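PDB 6S1Y: angiotensin-converting enzyme from Anopheles gambiae, which probably cleaves peptides as a zinc-dependent metallopeptidase of the angiotensin-converting enzyme family and is a target for insecticide design in mosquito control. Local coordinates for residues L273-E278 with V347-F352; I280-T285 with V404-D409; K312-K317 with R340-T345. One frame throughout, in Å; residues are numbered along the deposited sequence.

Interaction 1 (L273-E278 with V347-F352)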
ATOM      1  N   LEU A 273      -2.915   6.442  22.709  1.00 46.65           N
ATOM      2  CA  LEU A 273      -2.670   5.086  22.241  1.00 47.79           C
ATOM      3  C   LEU A 273      -1.458   4.980  21.320  1.00 49.01           C
ATOM      4  O   LEU A 273      -1.480   4.188  20.375  1.00 51.60           O
ATOM      5  CB  LEU A 273      -3.911   4.550  21.530  1.00 48.86           C
ATOM      6  CG  LEU A 273      -5.142   4.436  22.422  1.00 49.74           C
ATOM      7  CD1 LEU A 273      -6.365   4.343  21.529  1.00 50.51           C
ATOM      8  CD2 LEU A 273      -5.042   3.240  23.343  1.00 53.31           C
ATOM      9  N   ASP A 274      -0.421   5.776  21.557  1.00 47.48           N
ATOM     10  CA  ASP A 274       0.871   5.580  20.905  1.00 50.55           C
ATOM     11  C   ASP A 274       1.779   4.802  21.867  1.00 50.76           C
ATOM     12  O   ASP A 274       2.181   5.319  22.914  1.00 48.30           O
ATOM     13  CB  ASP A 274       1.514   6.906  20.507  1.00 49.78           C
ATOM     14  CG  ASP A 274       2.767   6.711  19.665  1.00 51.41           C
ATOM     15  OD1 ASP A 274       3.174   5.541  19.476  1.00 49.20           O
ATOM     16  OD2 ASP A 274       3.334   7.728  19.183  1.00 52.99           O
ATOM     17  N   VAL A 275       2.109   3.572  21.492  1.00 51.91           N
ATOM     18  CA  VAL A 275       2.859   2.657  22.325  1.00 48.84           C
ATOM     19  C   VAL A 275       4.357   2.710  22.014  1.00 50.91           C
ATOM     20  O   VAL A 275       5.104   1.820  22.424  1.00 52.04           O
ATOM     21  CB  VAL A 275       2.332   1.229  22.224  1.00 49.83           C
ATOM     22  CG1 VAL A 275       0.866   1.197  22.477  1.00 51.67           C
ATOM     23  CG2 VAL A 275       2.650   0.633  20.844  1.00 51.59           C
ATOM     24  N   THR A 276       4.801   3.725  21.276  1.00 47.74           N
ATOM     25  CA  THR A 276       6.200   3.797  20.903  1.00 49.84           C
ATOM     26  C   THR A 276       7.095   3.849  22.133  1.00 51.98           C
ATOM     27  O   THR A 276       8.095   3.122  22.214  1.00 50.86           O
ATOM     28  CB  THR A 276       6.472   5.010  20.017  1.00 48.70           C
ATOM     29  OG1 THR A 276       5.814   4.831  18.754  1.00 48.04           O
ATOM     30  CG2 THR A 276       7.976   5.173  19.793  1.00 46.70           C
ATOM     31  N   ASP A 277       6.767   4.715  23.095  1.00 51.05           N
ATOM     32  CA  ASP A 277       7.634   4.872  24.257  1.00 53.50           C
ATOM     33  C   ASP A 277       7.726   3.584  25.076  1.00 54.25           C
ATOM     34  O   ASP A 277       8.774   3.296  25.661  1.00 54.20           O
ATOM     35  CB  ASP A 277       7.145   6.020  25.142  1.00 55.39           C
ATOM     36  CG  ASP A 277       7.299   7.376  24.477  1.00 62.43           C
ATOM     37  OD1 ASP A 277       7.923   7.456  23.393  1.00 59.84           O
ATOM     38  OD2 ASP A 277       6.780   8.370  25.035  1.00 69.36           O
ATOM     39  N   GLU A 278       6.647   2.801  25.143  1.00 55.39           N
ATOM     40  CA  GLU A 278       6.712   1.526  25.850  1.00 54.77           C
ATOM     41  C   GLU A 278       7.511   0.501  25.060  1.00 54.81           C
ATOM     42  O   GLU A 278       8.207  -0.332  25.650  1.00 55.24           O
ATOM     43  CB  GLU A 278       5.312   0.992  26.118  1.00 56.48           C
ATOM     44  CG  GLU A 278       4.635   1.666  27.274  1.00 61.78           C
ATOM     45  CD  GLU A 278       5.324   1.343  28.591  1.00 66.26           C
ATOM     46  OE1 GLU A 278       5.780   0.187  28.747  1.00 66.29           O
ATOM     47  OE2 GLU A 278       5.421   2.241  29.455  1.00 68.87           O
ATOM     48  N   VAL A 347      12.091   1.261  15.548  1.00 46.73           N
ATOM     49  CA  VAL A 347      11.340   0.806  16.718  1.00 48.65           C
ATOM     50  C   VAL A 347      10.335   1.909  17.044  1.00 49.65           C
ATOM     51  O   VAL A 347      10.622   2.841  17.808  1.00 48.15           O
ATOM     52  CB  VAL A 347      12.254   0.488  17.904  1.00 49.89           C
ATOM     53  CG1 VAL A 347      11.421   0.117  19.123  1.00 49.50           C
ATOM     54  CG2 VAL A 347      13.206  -0.670  17.580  1.00 48.54           C
ATOM     55  N   ASN A 348       9.144   1.804  16.448  1.00 46.89           N
ATOM     56  CA  ASN A 348       8.014   2.655  16.803  1.00 47.46           C
ATOM     57  C   ASN A 348       6.736   1.954  16.362  1.00 46.34           C
ATOM     58  O   ASN A 348       6.766   0.935  15.664  1.00 44.35           O
ATOM     59  CB  ASN A 348       8.129   4.058  16.182  1.00 46.38           C
ATOM     60  CG  ASN A 348       8.197   4.023  14.666  1.00 47.57           C
ATOM     61  OD1 ASN A 348       7.248   3.606  14.001  1.00 45.40           O
ATOM     62  ND2 ASN A 348       9.316   4.455  14.116  1.00 48.55           N
ATOM     63  N   MET A 349       5.602   2.527  16.772  1.00 46.64           N
ATOM     64  CA  MET A 349       4.316   1.875  16.533  1.00 47.62           C
ATOM     65  C   MET A 349       3.966   1.838  15.050  1.00 45.82           C
ATOM     66  O   MET A 349       3.507   0.811  14.541  1.00 45.37           O
ATOM     67  CB  MET A 349       3.212   2.593  17.317  1.00 48.85           C
ATOM     68  CG  MET A 349       1.856   1.922  17.205  1.00 49.73           C
ATOM     69  SD  MET A 349       0.581   2.637  18.288  1.00 50.39           S
ATOM     70  CE  MET A 349       0.284   4.203  17.485  1.00 49.11           C
ATOM     71  N   ARG A 350       4.157   2.957  14.345  1.00 47.46           N
ATOM     72  CA  ARG A 350       3.930   2.986  12.900  1.00 47.73           C
ATOM     73  C   ARG A 350       4.621   1.803  12.219  1.00 46.24           C
ATOM     74  O   ARG A 350       3.987   1.021  11.503  1.00 45.52           O
ATOM     75  CB  ARG A 350       4.437   4.325  12.352  1.00 48.48           C
ATOM     76  CG  ARG A 350       4.122   4.625  10.893  1.00 51.47           C
ATOM     77  CD  ARG A 350       4.593   6.037  10.540  1.00 51.27           C
ATOM     78  NE  ARG A 350       6.054   6.164  10.584  1.00 57.33           N
ATOM     79  CZ  ARG A 350       6.755   6.663  11.602  1.00 58.61           C
ATOM     80  NH1 ARG A 350       8.084   6.719  11.513  1.00 54.77           N
ATOM     81  NH2 ARG A 350       6.147   7.110  12.716  1.00 57.93           N
ATOM     82  N   GLU A 351       5.920   1.637  12.469  1.00 45.82           N
ATOM     83  CA  GLU A 351       6.674   0.553  11.854  1.00 47.41           C
ATOM     84  C   GLU A 351       6.180  -0.816  12.321  1.00 44.99           C
ATOM     85  O   GLU A 351       6.214  -1.785  11.556  1.00 42.41           O
ATOM     86  CB  GLU A 351       8.167   0.724  12.170  1.00 47.93           C
ATOM     87  CG  GLU A 351       8.863   1.904  11.483  1.00 48.82           C
ATOM     88  CD  GLU A 351       9.472   1.541  10.126  1.00 54.47           C
ATOM     89  OE1 GLU A 351       9.932   2.459   9.407  1.00 62.77           O
ATOM     90  OE2 GLU A 351       9.490   0.352   9.771  1.00 54.13           O
ATOM     91  N   PHE A 352       5.713  -0.921  13.562  1.00 43.83           N
ATOM     92  CA  PHE A 352       5.114  -2.168  14.024  1.00 44.41           C
ATOM     93  C   PHE A 352       3.965  -2.601  13.123  1.00 44.98           C
ATOM     94  O   PHE A 352       3.822  -3.794  12.839  1.00 43.86           O
ATOM     95  CB  PHE A 352       4.628  -2.000  15.467  1.00 48.64           C
ATOM     96  CG  PHE A 352       4.478  -3.291  16.231  1.00 49.18           C
ATOM     97  CD1 PHE A 352       5.315  -4.376  15.998  1.00 52.46           C
ATOM     98  CD2 PHE A 352       3.510  -3.408  17.212  1.00 51.92           C
ATOM     99  CE1 PHE A 352       5.186  -5.563  16.737  1.00 54.60           C
ATOM    100  CE2 PHE A 352       3.367  -4.595  17.952  1.00 56.68           C
ATOM    101  CZ  PHE A 352       4.215  -5.667  17.715  1.00 52.30           C
TER
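Thr276 and Met349 form the main polar link between 273-278 and 347-352. Met349 N, at the start of helix 349-368, gives its hydrogen to Thr276 OG1 (3.0 Å, 161° at the hydrogen). That hydroxyl donates to Asp274 OD1 at 2.8 Å, reaching the syn side of the carboxylate. Asp274 OD1 also accepts from Thr276 N, which lies above the carboxylate plane, closing an Asx turn. Threonine suits the place because its hydroxyl accepts and donates at once. Asn348, the N-cap of helix 349-368, accepts from Glu351 N through OD1 at 2.8 Å, its short amide placing an oxygen on a first-turn N-H.

The sulfur contacts come from Met349. With CG anti to the backbone N (chi1 -176°), its long unbranched chain reaches the backbone of 273-275, where SD lies 3.3 Å from Leu273 O and receives a weak hydrogen bond from Val275 N at 3.7 Å. The bend at chi3 (71°) lays CE alongside the Leu273-Asp274 backbone, 3.4 Å from Leu273 O.

The apolar part is small: Val275 CG2 meets Met349 SD at 3.9 Å, the side chains crossing at about a right angle, while Thr276 CG2 rests on Asn348 CB.

The contact sets the start of helix 276-281 beside the start of helix 349-368. Arg423 of helix 414-429 touches both Asp274 and Met349, and Pro286 of helix 286-299 borders Val347.

Interaction 2 (I280-T285 with V404-D409)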
ATOM      1  N   ILE A 280      10.105   1.170  23.119  1.00 52.76           N
ATOM      2  CA  ILE A 280      11.491   1.533  23.380  1.00 54.44           C
ATOM      3  C   ILE A 280      11.886   1.118  24.788  1.00 55.41           C
ATOM      4  O   ILE A 280      12.927   0.486  25.004  1.00 58.24           O
ATOM      5  CB  ILE A 280      11.686   3.045  23.162  1.00 53.94           C
ATOM      6  CG1 ILE A 280      11.614   3.356  21.667  1.00 53.59           C
ATOM      7  CG2 ILE A 280      12.988   3.524  23.770  1.00 53.91           C
ATOM      8  CD1 ILE A 280      11.439   4.829  21.362  1.00 53.54           C
ATOM      9  N   ARG A 281      11.055   1.479  25.767  1.00 55.33           N
ATOM     10  CA  ARG A 281      11.360   1.246  27.175  1.00 55.64           C
ATOM     11  C   ARG A 281      11.461  -0.239  27.495  1.00 57.98           C
ATOM     12  O   ARG A 281      12.203  -0.627  28.407  1.00 58.33           O
ATOM     13  CB  ARG A 281      10.273   1.917  28.020  1.00 59.00           C
ATOM     14  CG  ARG A 281      10.534   1.954  29.496  1.00 67.23           C
ATOM     15  CD  ARG A 281       9.286   2.402  30.261  1.00 72.94           C
ATOM     16  NE  ARG A 281       8.259   1.361  30.266  1.00 76.88           N
ATOM     17  CZ  ARG A 281       8.302   0.263  31.018  1.00 78.30           C
ATOM     18  NH1 ARG A 281       9.327   0.046  31.835  1.00 79.60           N
ATOM     19  NH2 ARG A 281       7.322  -0.631  30.950  1.00 76.53           N
ATOM     20  N   GLN A 282      10.718  -1.086  26.779  1.00 55.32           N
ATOM     21  CA  GLN A 282      10.810  -2.526  26.951  1.00 51.05           C
ATOM     22  C   GLN A 282      11.913  -3.148  26.082  1.00 53.26           C
ATOM     23  O   GLN A 282      11.932  -4.375  25.894  1.00 52.01           O
ATOM     24  CB  GLN A 282       9.448  -3.171  26.666  1.00 51.44           C
ATOM     25  CG  GLN A 282       8.473  -3.068  27.848  1.00 51.28           C
ATOM     26  CD  GLN A 282       7.049  -3.493  27.526  1.00 53.69           C
ATOM     27  OE1 GLN A 282       6.815  -4.552  26.924  1.00 52.61           O
ATOM     28  NE2 GLN A 282       6.079  -2.662  27.932  1.00 55.61           N
ATOM     29  N   GLY A 283      12.833  -2.336  25.565  1.00 51.66           N
ATOM     30  CA  GLY A 283      13.934  -2.858  24.766  1.00 52.94           C
ATOM     31  C   GLY A 283      13.526  -3.617  23.520  1.00 51.21           C
ATOM     32  O   GLY A 283      14.176  -4.600  23.148  1.00 52.08           O
ATOM     33  N   TYR A 284      12.467  -3.176  22.854  1.00 51.84           N
ATOM     34  CA  TYR A 284      12.086  -3.781  21.590  1.00 50.28           C
ATOM     35  C   TYR A 284      13.159  -3.567  20.534  1.00 46.81           C
ATOM     36  O   TYR A 284      13.811  -2.523  20.472  1.00 47.14           O
ATOM     37  CB  TYR A 284      10.780  -3.185  21.077  1.00 50.02           C
ATOM     38  CG  TYR A 284       9.538  -3.899  21.509  1.00 49.84           C
ATOM     39  CD1 TYR A 284       9.116  -3.856  22.824  1.00 52.68           C
ATOM     40  CD2 TYR A 284       8.761  -4.574  20.595  1.00 52.48           C
ATOM     41  CE1 TYR A 284       7.967  -4.490  23.218  1.00 51.71           C
ATOM     42  CE2 TYR A 284       7.601  -5.207  20.978  1.00 53.47           C
ATOM     43  CZ  TYR A 284       7.214  -5.165  22.293  1.00 53.04           C
ATOM     44  OH  TYR A 284       6.058  -5.803  22.675  1.00 53.70           O
ATOM     45  N   THR A 285      13.295  -4.553  19.670  1.00 46.22           N
ATOM     46  CA  THR A 285      14.191  -4.519  18.522  1.00 47.63           C
ATOM     47  C   THR A 285      13.376  -4.867  17.298  1.00 47.51           C
ATOM     48  O   THR A 285      12.250  -5.363  17.399  1.00 49.26           O
ATOM     49  CB  THR A 285      15.328  -5.549  18.675  1.00 48.39           C
ATOM     50  OG1 THR A 285      14.731  -6.852  18.742  1.00 47.91           O
ATOM     51  CG2 THR A 285      16.173  -5.279  19.919  1.00 45.26           C
ATOM     52  N   VAL A 404      -0.519  -7.788  25.381  1.00 51.60           N
ATOM     53  CA  VAL A 404       0.917  -7.904  25.129  1.00 50.19           C
ATOM     54  C   VAL A 404       1.715  -6.918  25.945  1.00 51.12           C
ATOM     55  O   VAL A 404       2.944  -6.821  25.775  1.00 52.76           O
ATOM     56  CB  VAL A 404       1.228  -7.721  23.628  1.00 53.78           C
ATOM     57  CG1 VAL A 404       0.405  -8.686  22.797  1.00 55.01           C
ATOM     58  CG2 VAL A 404       0.955  -6.272  23.181  1.00 54.24           C
ATOM     59  N   GLY A 405       1.075  -6.167  26.825  1.00 51.42           N
ATOM     60  CA  GLY A 405       1.807  -5.347  27.753  1.00 49.69           C
ATOM     61  C   GLY A 405       2.304  -4.031  27.217  1.00 51.76           C
ATOM     62  O   GLY A 405       3.111  -3.379  27.890  1.00 51.36           O
ATOM     63  N   LEU A 406       1.851  -3.607  26.032  1.00 50.69           N
ATOM     64  CA  LEU A 406       2.342  -2.363  25.465  1.00 50.61           C
ATOM     65  C   LEU A 406       1.535  -1.160  25.907  1.00 52.67           C
ATOM     66  O   LEU A 406       1.956  -0.026  25.667  1.00 54.76           O
ATOM     67  CB  LEU A 406       2.342  -2.420  23.948  1.00 49.30           C
ATOM     68  CG  LEU A 406       3.504  -3.195  23.356  1.00 51.05           C
ATOM     69  CD1 LEU A 406       3.256  -3.485  21.901  1.00 53.03           C
ATOM     70  CD2 LEU A 406       4.815  -2.449  23.533  1.00 53.18           C
ATOM     71  N   LEU A 407       0.393  -1.382  26.545  1.00 53.25           N
ATOM     72  CA  LEU A 407      -0.477  -0.312  27.014  1.00 55.75           C
ATOM     73  C   LEU A 407      -0.769  -0.563  28.483  1.00 57.70           C
ATOM     74  O   LEU A 407      -1.310  -1.613  28.840  1.00 57.09           O
ATOM     75  CB  LEU A 407      -1.758  -0.265  26.185  1.00 54.50           C
ATOM     76  CG  LEU A 407      -2.663   0.959  26.299  1.00 55.95           C
ATOM     77  CD1 LEU A 407      -1.948   2.231  25.913  1.00 52.02           C
ATOM     78  CD2 LEU A 407      -3.888   0.720  25.423  1.00 55.30           C
ATOM     79  N   LYS A 408      -0.370   0.372  29.337  1.00 61.59           N
ATOM     80  CA  LYS A 408      -0.656   0.255  30.759  1.00 61.54           C
ATOM     81  C   LYS A 408      -2.151   0.427  31.001  1.00 62.85           C
ATOM     82  O   LYS A 408      -2.871   1.043  30.208  1.00 62.54           O
ATOM     83  CB  LYS A 408       0.134   1.297  31.550  1.00 66.25           C
ATOM     84  CG  LYS A 408       1.648   1.254  31.299  1.00 68.33           C
ATOM     85  CD  LYS A 408       2.247  -0.076  31.744  1.00 69.52           C
ATOM     86  CE  LYS A 408       3.203  -0.647  30.696  1.00 70.17           C
ATOM     87  NZ  LYS A 408       3.536  -2.096  30.951  1.00 69.26           N
ATOM     88  N   ASP A 409      -2.623  -0.127  32.111  1.00 64.64           N
ATOM     89  CA  ASP A 409      -4.050  -0.070  32.378  1.00 65.20           C
ATOM     90  C   ASP A 409      -4.469   1.371  32.667  1.00 62.79           C
ATOM     91  O   ASP A 409      -3.662   2.221  33.048  1.00 61.13           O
ATOM     92  CB  ASP A 409      -4.431  -0.983  33.540  1.00 68.29           C
ATOM     93  CG  ASP A 409      -5.824  -1.579  33.371  1.00 73.13           C
ATOM     94  OD1 ASP A 409      -6.612  -1.037  32.562  1.00 71.54           O
ATOM     95  OD2 ASP A 409      -6.132  -2.594  34.033  1.00 79.83           O
TER
HETATM   96  O   HOH W   1       5.200  -5.659  25.511  1.00 53.43           O
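Arg281 and Lys408 meet where helix 276-281 ends in a Schellman motif, facing the loop after helix 398-403, a helix that also ends in a Schellman motif, at Gly405. The arginine bends at chi3 and its NH2 comes within 4.1 Å of Lys408 NZ, which lies at the edge of the guanidinium, near its plane. These two cations gather round one carboxylate: Glu278 forms a salt bridge with Arg281 and a long, weak ion pair with Lys408, which probably offsets their like charges.

Gln282, the first residue to leave the helix, carries the direct polar link. Its chain is extended beyond CG and delivers the amide to the other loop, where NE2 donates to Gly405 O at 3.1 Å with 166° at the hydrogen. The acceptor lies almost in the amide plane, although the donor stands above the carbonyl plane of Gly405. Glu278 also takes a hydrogen bond from this NE2, so a primary amide, with two N-H groups, fits well here. Lys408 NZ makes a weak bond to the same Gly405 O.

Gly283 is the C-prime residue of the first Schellman motif; its positive phi of 60° is readily adopted without a side chain, and its N bonds back to Ile280 O at 2.9 Å.

Tyr284 then turns its ring toward the second loop. Leu406 CD2 meets the phenol end obliquely, 3.8 Å from Tyr284 CE1, while Met279 touches both side chains. Tyrosine offers ring carbons to the leucine and a hydroxyl to water: a water lies in the ring plane, 3.0 Å from Tyr284 OH, and this water donates to Val404 O at 2.6 Å.

Interaction 3 (K312-K317 with R340-T345)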
ATOM      1  N   LYS A 312      17.692 -15.075   5.297  1.00 51.89           N
ATOM      2  CA  LYS A 312      17.915 -14.272   4.105  1.00 51.87           C
ATOM      3  C   LYS A 312      17.174 -12.938   4.101  1.00 49.26           C
ATOM      4  O   LYS A 312      17.425 -12.118   3.218  1.00 48.19           O
ATOM      5  CB  LYS A 312      17.514 -15.093   2.863  1.00 52.98           C
ATOM      6  CG  LYS A 312      18.321 -16.386   2.703  1.00 58.05           C
ATOM      7  CD  LYS A 312      17.823 -17.225   1.531  1.00 61.56           C
ATOM      8  CE  LYS A 312      18.683 -18.479   1.336  1.00 66.79           C
ATOM      9  NZ  LYS A 312      18.100 -19.439   0.337  1.00 71.52           N
ATOM     10  N   SER A 313      16.290 -12.683   5.063  1.00 49.25           N
ATOM     11  CA  SER A 313      15.598 -11.405   5.125  1.00 46.26           C
ATOM     12  C   SER A 313      16.519 -10.293   5.602  1.00 47.08           C
ATOM     13  O   SER A 313      17.508 -10.522   6.296  1.00 49.08           O
ATOM     14  CB  SER A 313      14.381 -11.477   6.044  1.00 46.72           C
ATOM     15  OG  SER A 313      13.316 -12.186   5.415  1.00 46.98           O
ATOM     16  N   ILE A 314      16.191  -9.072   5.182  1.00 47.42           N
ATOM     17  CA  ILE A 314      16.858  -7.850   5.623  1.00 44.93           C
ATOM     18  C   ILE A 314      15.838  -7.073   6.454  1.00 46.38           C
ATOM     19  O   ILE A 314      14.886  -6.504   5.896  1.00 46.41           O
ATOM     20  CB  ILE A 314      17.346  -7.025   4.423  1.00 44.98           C
ATOM     21  CG1 ILE A 314      18.337  -7.824   3.565  1.00 45.85           C
ATOM     22  CG2 ILE A 314      17.966  -5.733   4.891  1.00 46.87           C
ATOM     23  CD1 ILE A 314      18.773  -7.074   2.293  1.00 47.26           C
ATOM     24  N   LEU A 315      16.039  -7.014   7.772  1.00 44.32           N
ATOM     25  CA  LEU A 315      15.060  -6.450   8.696  1.00 44.46           C
ATOM     26  C   LEU A 315      15.531  -5.190   9.402  1.00 45.36           C
ATOM     27  O   LEU A 315      14.790  -4.660  10.231  1.00 46.70           O
ATOM     28  CB  LEU A 315      14.678  -7.479   9.770  1.00 46.25           C
ATOM     29  CG  LEU A 315      14.401  -8.898   9.288  1.00 46.12           C
ATOM     30  CD1 LEU A 315      14.030  -9.797  10.461  1.00 49.71           C
ATOM     31  CD2 LEU A 315      13.289  -8.918   8.271  1.00 46.52           C
ATOM     32  N   GLU A 316      16.746  -4.729   9.138  1.00 46.33           N
ATOM     33  CA  GLU A 316      17.234  -3.435   9.596  1.00 48.16           C
ATOM     34  C   GLU A 316      17.925  -2.798   8.400  1.00 48.49           C
ATOM     35  O   GLU A 316      18.313  -3.498   7.457  1.00 48.87           O
ATOM     36  CB  GLU A 316      18.252  -3.506  10.738  1.00 52.27           C
ATOM     37  CG  GLU A 316      17.785  -4.148  12.029  1.00 62.48           C
ATOM     38  CD  GLU A 316      18.578  -3.678  13.262  1.00 68.87           C
ATOM     39  OE1 GLU A 316      19.654  -3.047  13.107  1.00 76.89           O
ATOM     40  OE2 GLU A 316      18.103  -3.934  14.388  1.00 68.49           O
ATOM     41  N   LYS A 317      18.116  -1.480   8.449  1.00 48.74           N
ATOM     42  CA  LYS A 317      18.935  -0.818   7.436  1.00 51.42           C
ATOM     43  C   LYS A 317      20.388  -1.251   7.606  1.00 51.18           C
ATOM     44  O   LYS A 317      20.948  -1.092   8.696  1.00 52.37           O
ATOM     45  CB  LYS A 317      18.838   0.703   7.539  1.00 50.05           C
ATOM     46  CG  LYS A 317      19.364   1.434   6.302  1.00 50.95           C
ATOM     47  CD  LYS A 317      19.278   2.954   6.489  1.00 53.86           C
ATOM     48  CE  LYS A 317      19.860   3.726   5.313  1.00 53.69           C
ATOM     49  NZ  LYS A 317      19.917   5.195   5.606  1.00 57.93           N
ATOM     50  N   ARG A 340      10.870 -13.637   1.808  1.00 46.39           N
ATOM     51  CA  ARG A 340      11.745 -12.685   2.470  1.00 47.74           C
ATOM     52  C   ARG A 340      11.120 -11.298   2.538  1.00 46.90           C
ATOM     53  O   ARG A 340      10.395 -10.870   1.638  1.00 45.55           O
ATOM     54  CB  ARG A 340      13.103 -12.567   1.761  1.00 48.39           C
ATOM     55  CG  ARG A 340      13.702 -13.881   1.337  1.00 50.51           C
ATOM     56  CD  ARG A 340      15.068 -13.695   0.698  1.00 52.39           C
ATOM     57  NE  ARG A 340      15.388 -14.812  -0.188  1.00 54.00           N
ATOM     58  CZ  ARG A 340      16.470 -14.878  -0.954  1.00 53.01           C
ATOM     59  NH1 ARG A 340      17.351 -13.895  -0.936  1.00 50.12           N
ATOM     60  NH2 ARG A 340      16.658 -15.927  -1.741  1.00 54.00           N
ATOM     61  N   ILE A 341      11.469 -10.586   3.604  1.00 45.71           N
ATOM     62  CA  ILE A 341      11.113  -9.191   3.778  1.00 45.22           C
ATOM     63  C   ILE A 341      12.388  -8.374   3.760  1.00 44.56           C
ATOM     64  O   ILE A 341      13.404  -8.769   4.348  1.00 45.35           O
ATOM     65  CB  ILE A 341      10.319  -8.973   5.088  1.00 44.64           C
ATOM     66  CG1 ILE A 341       8.893  -9.493   4.900  1.00 45.31           C
ATOM     67  CG2 ILE A 341      10.360  -7.504   5.511  1.00 43.61           C
ATOM     68  CD1 ILE A 341       8.028  -9.497   6.173  1.00 44.77           C
ATOM     69  N   LYS A 342      12.331  -7.229   3.094  1.00 42.79           N
ATOM     70  CA  LYS A 342      13.390  -6.232   3.128  1.00 42.82           C
ATOM     71  C   LYS A 342      12.751  -4.970   3.697  1.00 44.71           C
ATOM     72  O   LYS A 342      11.903  -4.344   3.046  1.00 44.07           O
ATOM     73  CB  LYS A 342      13.978  -6.006   1.735  1.00 42.81           C
ATOM     74  CG  LYS A 342      15.050  -4.937   1.678  1.00 44.36           C
ATOM     75  CD  LYS A 342      15.886  -5.053   0.390  1.00 47.17           C
ATOM     76  CE  LYS A 342      15.024  -5.031  -0.874  1.00 47.04           C
ATOM     77  NZ  LYS A 342      14.501  -3.679  -1.189  1.00 47.83           N
ATOM     78  N   GLN A 343      13.128  -4.618   4.918  1.00 43.62           N
ATOM     79  CA  GLN A 343      12.527  -3.498   5.618  1.00 44.99           C
ATOM     80  C   GLN A 343      13.587  -2.809   6.454  1.00 45.80           C
ATOM     81  O   GLN A 343      14.318  -3.466   7.208  1.00 44.70           O
ATOM     82  CB  GLN A 343      11.366  -3.956   6.513  1.00 43.95           C
ATOM     83  CG  GLN A 343      10.608  -2.798   7.161  1.00 43.81           C
ATOM     84  CD  GLN A 343       9.327  -3.237   7.851  1.00 43.76           C
ATOM     85  OE1 GLN A 343       8.768  -4.291   7.556  1.00 42.17           O
ATOM     86  NE2 GLN A 343       8.851  -2.410   8.781  1.00 46.72           N
ATOM     87  N   CYS A 344      13.664  -1.489   6.324  1.00 45.61           N
ATOM     88  CA  CYS A 344      14.588  -0.697   7.136  1.00 46.31           C
ATOM     89  C   CYS A 344      13.874  -0.301   8.431  1.00 45.77           C
ATOM     90  O   CYS A 344      13.674   0.860   8.766  1.00 47.34           O
ATOM     91  CB  CYS A 344      15.122   0.484   6.335  1.00 48.30           C
ATOM     92  SG  CYS A 344      16.034  -0.088   4.826  1.00 47.94           S
ATOM     93  N   THR A 345      13.532  -1.352   9.177  1.00 45.82           N
ATOM     94  CA  THR A 345      12.720  -1.255  10.380  1.00 45.92           C
ATOM     95  C   THR A 345      13.297  -0.323  11.434  1.00 46.98           C
ATOM     96  O   THR A 345      14.493  -0.342  11.733  1.00 46.45           O
ATOM     97  CB  THR A 345      12.561  -2.654  10.989  1.00 44.29           C
ATOM     98  OG1 THR A 345      12.250  -3.594   9.951  1.00 43.53           O
ATOM     99  CG2 THR A 345      11.435  -2.670  12.024  1.00 47.07           C
TER
HETATM  100  O   HOH W   2      16.809   0.186  10.430  1.00 47.81           O
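Arg340 and Lys312 pack their long chains against each other, crossing at a slant. Lys312 CD rides over the centre of the Arg340 guanidinium, 3.6 Å above its plane, and Lys312 CB touches Arg340 CD. The lysine's extended methylene chain makes this cover possible. The guanidinium is matched by a salt bridge to Asp338 and by cation-pi contacts with Trp38 and Phe333.

Ile314 uses its backbone on both sides of a parallel bridge to Lys342. Ile314 N donates to Ile341 O (2.9 Å), and Ile314 O accepts from Gln343 N at 2.8 Å, nearly along the C=O axis. Beta-branched isoleucine suits this extended backbone; its CD1 lies 4.0 Å from Lys342 CD, the side chains running side by side.

Hydroxyls extend the pairing at both ends: Ser313 OG accepts from Ile341 N at 3.0 Å and is also hydrogen-bonded to Phe309 O of helix 307-312, and Thr345 OG1 donates to Leu315 O (2.8 Å) from above its carbonyl plane.

The result is a single parallel beta bridge along the edge of strand 339-342 away from strand 329-332, its partner in an antiparallel hairpin. The Cys326-Cys344 disulfide ties the hairpin's base, and Ala328 and Ser329, at its start, line the ligand pocket.

Interactions 1 and 2 are neighbours, their centres 9 Å apart, and share helix 276-281: its start meets helix 349-368 in interaction 1, and its end meets the loop 404-409 in interaction 2. Their segments alternate along the chain, and Leu273 packs on Leu407. Interaction 3, centred about 18 Å from interaction 1 and 22 Å from interaction 2, is nested within the chain loops that both close. It joins interaction 1 through a probable hydrogen bond between Gln343, just after strand 339-342, and Glu351 of the next helix. That helix, 349-368, carries the zinc ligands His357 and His361, so interaction 1 lies at the N-terminal start of the zinc-binding helix, while Ile341 of interaction 3 packs against its Glu358.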